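Local coordinates for protein defensin (Pachyrhizus erosus, PDB 3PSM) that probably acts as an antimicrobial, antifungal plant defensin of the gamma-thionin family and forms a dimer in the crystal, at residues D8-P13 with D21-N26; R34-D37 with C41-T44. All blocks are in the same frame, centred on the assembly; numbering follows the deposited sequence.

Interaction 1 (D8-P13 with D21-N26); sequences DTFRGP and DDHCKN
H23 NE2 and D8 N, 4.5 Å from each other, both hydrogen-bond to OE2 of E28, so a single carboxylate oxygen ties the imidazole of the helix to the loop after strand 2-6. This is the cysteine-stabilised alpha-beta fold of plant defensins, and D8-F10 here lie against one side of helix 17-27. No hydrogen bond joins the two segments directly; the imidazole does the touching. F10 sits over one face of it, with F10 CB almost exactly on the ring normal and 4.1 Å from the H23 centroid in a CH-pi contact. With CG of F10 anti to its own N (chi1 -178°), the phenyl ring turns its edge to that face: an offset edge-to-face pair with planes 87° apart. The phenyl edge also meets H23 CB, from CD1 of F10 at 3.8 Å. T9 comes in at the imidazole edge, in the ring plane, its OG1 3.3 Å from H23 CE1. Around the helix, D21 OD2 takes K25 NZ of the same helix at 2.8 Å and also forms a salt bridge with R36 of the second subunit. One residue further along, N26 ND2 donates to D22 OD1 over 2.9 Å, nearly straight at 170°, on the anti side of the carboxylate.

Interaction 2 (R34-D37 with C41-T44); sequences RCRD and CWCT
R36 lies across one face of the W42 indole, at the turn end of the antiparallel beta hairpin 32-35/41-46 of the cysteine-stabilised alpha-beta fold. The aliphatic part of the arginine covers the pyrrole half: R36 CD is 3.6 Å from the centroid of the five-membered ring, a CH-pi contact, and CB and CG run along the CD1 side. The chain then bends at chi3 (65°), which carries the guanidinium over the benzene half. There it does not lie flat. Its plane stands 84° from that of the indole, and NH1 is the part that dips toward the ring, 3.5 Å from W42 CZ2, while R36 CZ stays 4.7 Å from the six-membered ring centroid. The result is a cation-pi contact made by the guanidinium edge. W42 is held at its own edge too, its NE1 bonding to OD1 of D38 in the turn.

The strands that carry this pair are in register, R34 opposite W42 as a hydrogen-bonded pair. R34 N donates a hydrogen bond to W42 O, and W42 N donates one to R34 O, each 3.0 Å long. R34 and W42 share a sheet face; C35 and C41, the neighbouring non-hydrogen-bonded pair, point to the other, where their sulfurs form disulfides with C14 and C20. On the indole's side of the sheet the R34 side chain stretches out to E4 of strand 2-6, its charged partner outside the hairpin, and R36 CG rests 3.7 Å above the plane of the R34 guanidinium, offset toward its rim.

How the interactions relate
The two contacts have centres about 9 Å apart and meet through the cystine core of the fold. The C24 SG–C43 SG disulfide, 2.0 Å long, bonds the helix of interaction 1 to the central strand of interaction 2, while C24 SG also packs 3.7 Å from C41 SG. The loop joins in as well, with F10 CG 3.5 Å from C41 CB. Interaction 1 therefore covers the cysteine-bearing face of the sheet, whereas the R36–W42 pair of interaction 2 lies on the other. In the dimer the helix of interaction 1 meets the interaction 2 pair of the second subunit, D21 packing on its W42, whereas no other chain of the assembly touches 34-37 or 41-44 of this one.

Interaction 1 (D8-P13 with D21-N26)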
loop_
_atom_site.group_PDB
_atom_site.type_symbol
_atom_site.label_atom_id
_atom_site.label_comp_id
_atom_site.label_asym_id
_atom_site.label_seq_id
_atom_site.Cartn_x
_atom_site.Cartn_y
_atom_site.Cartn_z
ATOM N N ASP A 8 10.972 10.712 2.865
ATOM C CA ASP A 8 12.191 11.053 3.537
ATOM C C ASP A 8 13.272 9.977 3.431
ATOM O O ASP A 8 14.440 10.314 3.240
ATOM C CB ASP A 8 11.879 11.347 5.042
ATOM C CG ASP A 8 11.288 12.726 5.310
ATOM O OD1 ASP A 8 11.340 13.633 4.450
ATOM O OD2 ASP A 8 10.767 12.915 6.439
ATOM N N THR A 9 12.914 8.703 3.557
ATOM C CA THR A 9 13.890 7.625 3.740
ATOM C C THR A 9 13.599 6.417 2.885
ATOM O O THR A 9 14.094 5.357 3.138
ATOM C CB THR A 9 13.958 7.224 5.240
ATOM O OG1 THR A 9 12.622 6.900 5.668
ATOM C CG2 THR A 9 14.479 8.396 6.063
ATOM N N PHE A 10 12.815 6.552 1.843
ATOM C CA PHE A 10 12.598 5.436 0.905
ATOM C C PHE A 10 13.915 5.094 0.219
ATOM O O PHE A 10 14.577 5.995 -0.292
ATOM C CB PHE A 10 11.514 5.840 -0.073
ATOM C CG PHE A 10 11.151 4.746 -1.088
ATOM C CD1 PHE A 10 10.101 3.865 -0.843
ATOM C CD2 PHE A 10 11.834 4.608 -2.267
ATOM C CE1 PHE A 10 9.746 2.915 -1.764
ATOM C CE2 PHE A 10 11.456 3.629 -3.208
ATOM C CZ PHE A 10 10.416 2.796 -2.943
ATOM N N ARG A 11 14.231 3.812 0.164
ATOM C CA ARG A 11 15.493 3.381 -0.428
ATOM C C ARG A 11 15.396 2.923 -1.858
ATOM O O ARG A 11 14.606 2.013 -2.179
ATOM C CB ARG A 11 16.030 2.220 0.413
ATOM C CG ARG A 11 17.408 1.758 -0.049
ATOM C CD ARG A 11 18.006 0.701 0.817
ATOM N NE ARG A 11 18.301 1.149 2.156
ATOM C CZ ARG A 11 19.329 1.814 2.589
ATOM N NH1 ARG A 11 20.314 2.110 1.762
ATOM N NH2 ARG A 11 19.431 2.152 3.881
ATOM N N GLY A 12 16.292 3.480 -2.720
ATOM C CA GLY A 12 16.465 3.035 -4.102
ATOM C C GLY A 12 15.396 3.627 -4.994
ATOM O O GLY A 12 14.487 4.417 -4.543
ATOM N N PRO A 13 15.434 3.251 -6.252
ATOM C CA PRO A 13 14.407 3.780 -7.159
ATOM C C PRO A 13 13.029 3.272 -6.798
ATOM O O PRO A 13 12.859 2.126 -6.316
ATOM C CB PRO A 13 14.847 3.239 -8.540
ATOM C CG PRO A 13 16.337 2.971 -8.326
ATOM C CD PRO A 13 16.368 2.373 -6.956
ATOM N N ASP A 21 3.583 3.347 -1.350
ATOM C CA ASP A 21 2.406 3.510 -0.485
ATOM C C ASP A 21 2.636 2.875 0.870
ATOM O O ASP A 21 2.282 3.439 1.908
ATOM C CB ASP A 21 1.193 2.923 -1.194
ATOM C CG ASP A 21 -0.142 3.401 -0.686
ATOM O OD1 ASP A 21 -0.252 4.574 -0.288
ATOM O OD2 ASP A 21 -1.091 2.577 -0.703
ATOM N N ASP A 22 3.261 1.694 0.890
ATOM C CA ASP A 22 3.634 1.028 2.127
ATOM C C ASP A 22 4.534 1.929 2.961
ATOM O O ASP A 22 4.285 2.217 4.128
ATOM C CB ASP A 22 4.314 -0.304 1.780
ATOM C CG ASP A 22 4.967 -1.055 2.903
ATOM O OD1 ASP A 22 4.611 -0.815 4.072
ATOM O OD2 ASP A 22 5.891 -1.863 2.618
ATOM N N HIS A 23 5.637 2.408 2.336
ATOM C CA HIS A 23 6.539 3.296 3.043
ATOM C C HIS A 23 5.805 4.497 3.624
ATOM O O HIS A 23 5.957 4.868 4.803
ATOM C CB HIS A 23 7.670 3.746 2.085
ATOM C CG HIS A 23 8.545 4.796 2.745
ATOM N ND1 HIS A 23 9.672 4.429 3.467
ATOM C CD2 HIS A 23 8.391 6.146 2.783
ATOM C CE1 HIS A 23 10.159 5.561 3.950
ATOM N NE2 HIS A 23 9.416 6.583 3.579
ATOM N N CYS A 24 5.063 5.201 2.774
ATOM C CA CYS A 24 4.429 6.452 3.200
ATOM C C CYS A 24 3.411 6.217 4.308
ATOM O O CYS A 24 3.360 6.971 5.260
ATOM C CB CYS A 24 3.788 7.149 2.010
ATOM S SG CYS A 24 5.022 7.726 0.794
ATOM N N LYS A 25 2.588 5.155 4.181
ATOM C CA LYS A 25 1.569 4.862 5.190
ATOM C C LYS A 25 2.187 4.338 6.474
ATOM O O LYS A 25 1.736 4.692 7.577
ATOM C CB LYS A 25 0.556 3.860 4.645
ATOM C CG LYS A 25 -0.391 4.417 3.632
ATOM C CD LYS A 25 -1.260 3.374 2.966
ATOM C CE LYS A 25 -2.406 4.014 2.175
ATOM N NZ LYS A 25 -3.051 3.112 1.237
ATOM N N ASN A 26 3.138 3.430 6.362
ATOM C CA ASN A 26 3.586 2.615 7.502
ATOM C C ASN A 26 4.870 3.038 8.116
ATOM O O ASN A 26 5.103 2.696 9.297
ATOM C CB ASN A 26 3.655 1.140 7.067
ATOM C CG ASN A 26 2.300 0.659 6.633
ATOM O OD1 ASN A 26 1.294 0.906 7.351
ATOM N ND2 ASN A 26 2.226 -0.015 5.513
#

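Interaction 2 (R34-D37 with C41-T44)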
loop_
_atom_site.group_PDB
_atom_site.type_symbol
_atom_site.label_atom_id
_atom_site.label_comp_id
_atom_site.label_asym_id
_atom_site.label_seq_id
_atom_site.Cartn_x
_atom_site.Cartn_y
_atom_site.Cartn_z
ATOM N N ARG A 34 3.015 7.175 -3.886
ATOM C CA ARG A 34 3.088 6.674 -5.243
ATOM C C ARG A 34 4.463 6.986 -5.819
ATOM O O ARG A 34 5.091 7.990 -5.439
ATOM C CB ARG A 34 2.020 7.259 -6.150
ATOM C CG ARG A 34 2.170 8.775 -6.299
ATOM C CD ARG A 34 1.263 9.329 -7.347
ATOM N NE ARG A 34 1.365 10.782 -7.388
ATOM C CZ ARG A 34 0.962 11.526 -8.412
ATOM N NH1 ARG A 34 0.454 10.963 -9.496
ATOM N NH2 ARG A 34 1.112 12.837 -8.254
ATOM N N CYS A 35 4.892 6.185 -6.768
ATOM C CA CYS A 35 6.043 6.628 -7.593
ATOM C C CYS A 35 5.571 7.668 -8.588
ATOM O O CYS A 35 4.456 7.638 -9.079
ATOM C CB CYS A 35 6.613 5.469 -8.386
ATOM S SG CYS A 35 7.017 3.980 -7.412
ATOM N N ARG A 36 6.428 8.598 -8.911
ATOM C CA ARG A 36 6.165 9.530 -10.004
ATOM C C ARG A 36 7.097 9.220 -11.167
ATOM O O ARG A 36 7.859 8.247 -11.142
ATOM C CB ARG A 36 6.156 11.005 -9.530
ATOM C CG ARG A 36 4.943 11.239 -8.626
ATOM C CD ARG A 36 4.786 12.614 -8.091
ATOM N NE ARG A 36 4.526 13.576 -9.128
ATOM C CZ ARG A 36 5.099 14.693 -9.370
ATOM N NH1 ARG A 36 6.103 15.181 -8.600
ATOM N NH2 ARG A 36 4.704 15.441 -10.409
ATOM N N ASP A 37 7.059 10.004 -12.215
ATOM C CA ASP A 37 7.773 9.731 -13.453
ATOM C C ASP A 37 9.265 9.938 -13.332
ATOM O O ASP A 37 10.016 9.574 -14.255
ATOM C CB ASP A 37 7.206 10.581 -14.585
ATOM C CG ASP A 37 7.349 12.073 -14.442
ATOM O OD1 ASP A 37 7.129 12.783 -15.428
ATOM O OD2 ASP A 37 7.615 12.574 -13.345
ATOM N N CYS A 41 9.737 7.956 -4.812
ATOM C CA CYS A 41 8.555 7.781 -3.990
ATOM C C CYS A 41 8.134 9.106 -3.383
ATOM O O CYS A 41 8.934 9.788 -2.729
ATOM C CB CYS A 41 8.889 6.785 -2.869
ATOM S SG CYS A 41 7.603 6.570 -1.610
ATOM N N TRP A 42 6.889 9.488 -3.631
ATOM C CA TRP A 42 6.284 10.714 -3.153
ATOM C C TRP A 42 5.119 10.363 -2.233
ATOM O O TRP A 42 4.251 9.578 -2.567
ATOM C CB TRP A 42 5.738 11.538 -4.335
ATOM C CG TRP A 42 6.832 12.093 -5.228
ATOM C CD1 TRP A 42 7.606 11.393 -6.117
ATOM C CD2 TRP A 42 7.229 13.465 -5.319
ATOM N NE1 TRP A 42 8.468 12.291 -6.721
ATOM C CE2 TRP A 42 8.274 13.541 -6.266
ATOM C CE3 TRP A 42 6.831 14.644 -4.673
ATOM C CZ2 TRP A 42 8.907 14.726 -6.573
ATOM C CZ3 TRP A 42 7.476 15.834 -5.026
ATOM C CH2 TRP A 42 8.482 15.846 -5.972
ATOM N N CYS A 43 5.132 10.988 -1.042
ATOM C CA CYS A 43 4.098 10.812 -0.088
ATOM C C CYS A 43 3.151 12.018 -0.102
ATOM O O CYS A 43 3.578 13.178 -0.239
ATOM C CB CYS A 43 4.627 10.688 1.354
ATOM S SG CYS A 43 5.829 9.383 1.657
ATOM N N THR A 44 1.892 11.755 0.114
ATOM C CA THR A 44 0.855 12.772 0.344
ATOM C C THR A 44 0.531 12.843 1.820
ATOM O O THR A 44 0.364 11.824 2.471
ATOM C CB THR A 44 -0.403 12.442 -0.471
ATOM O OG1 THR A 44 -0.045 12.459 -1.864
ATOM C CG2 THR A 44 -1.500 13.462 -0.285
#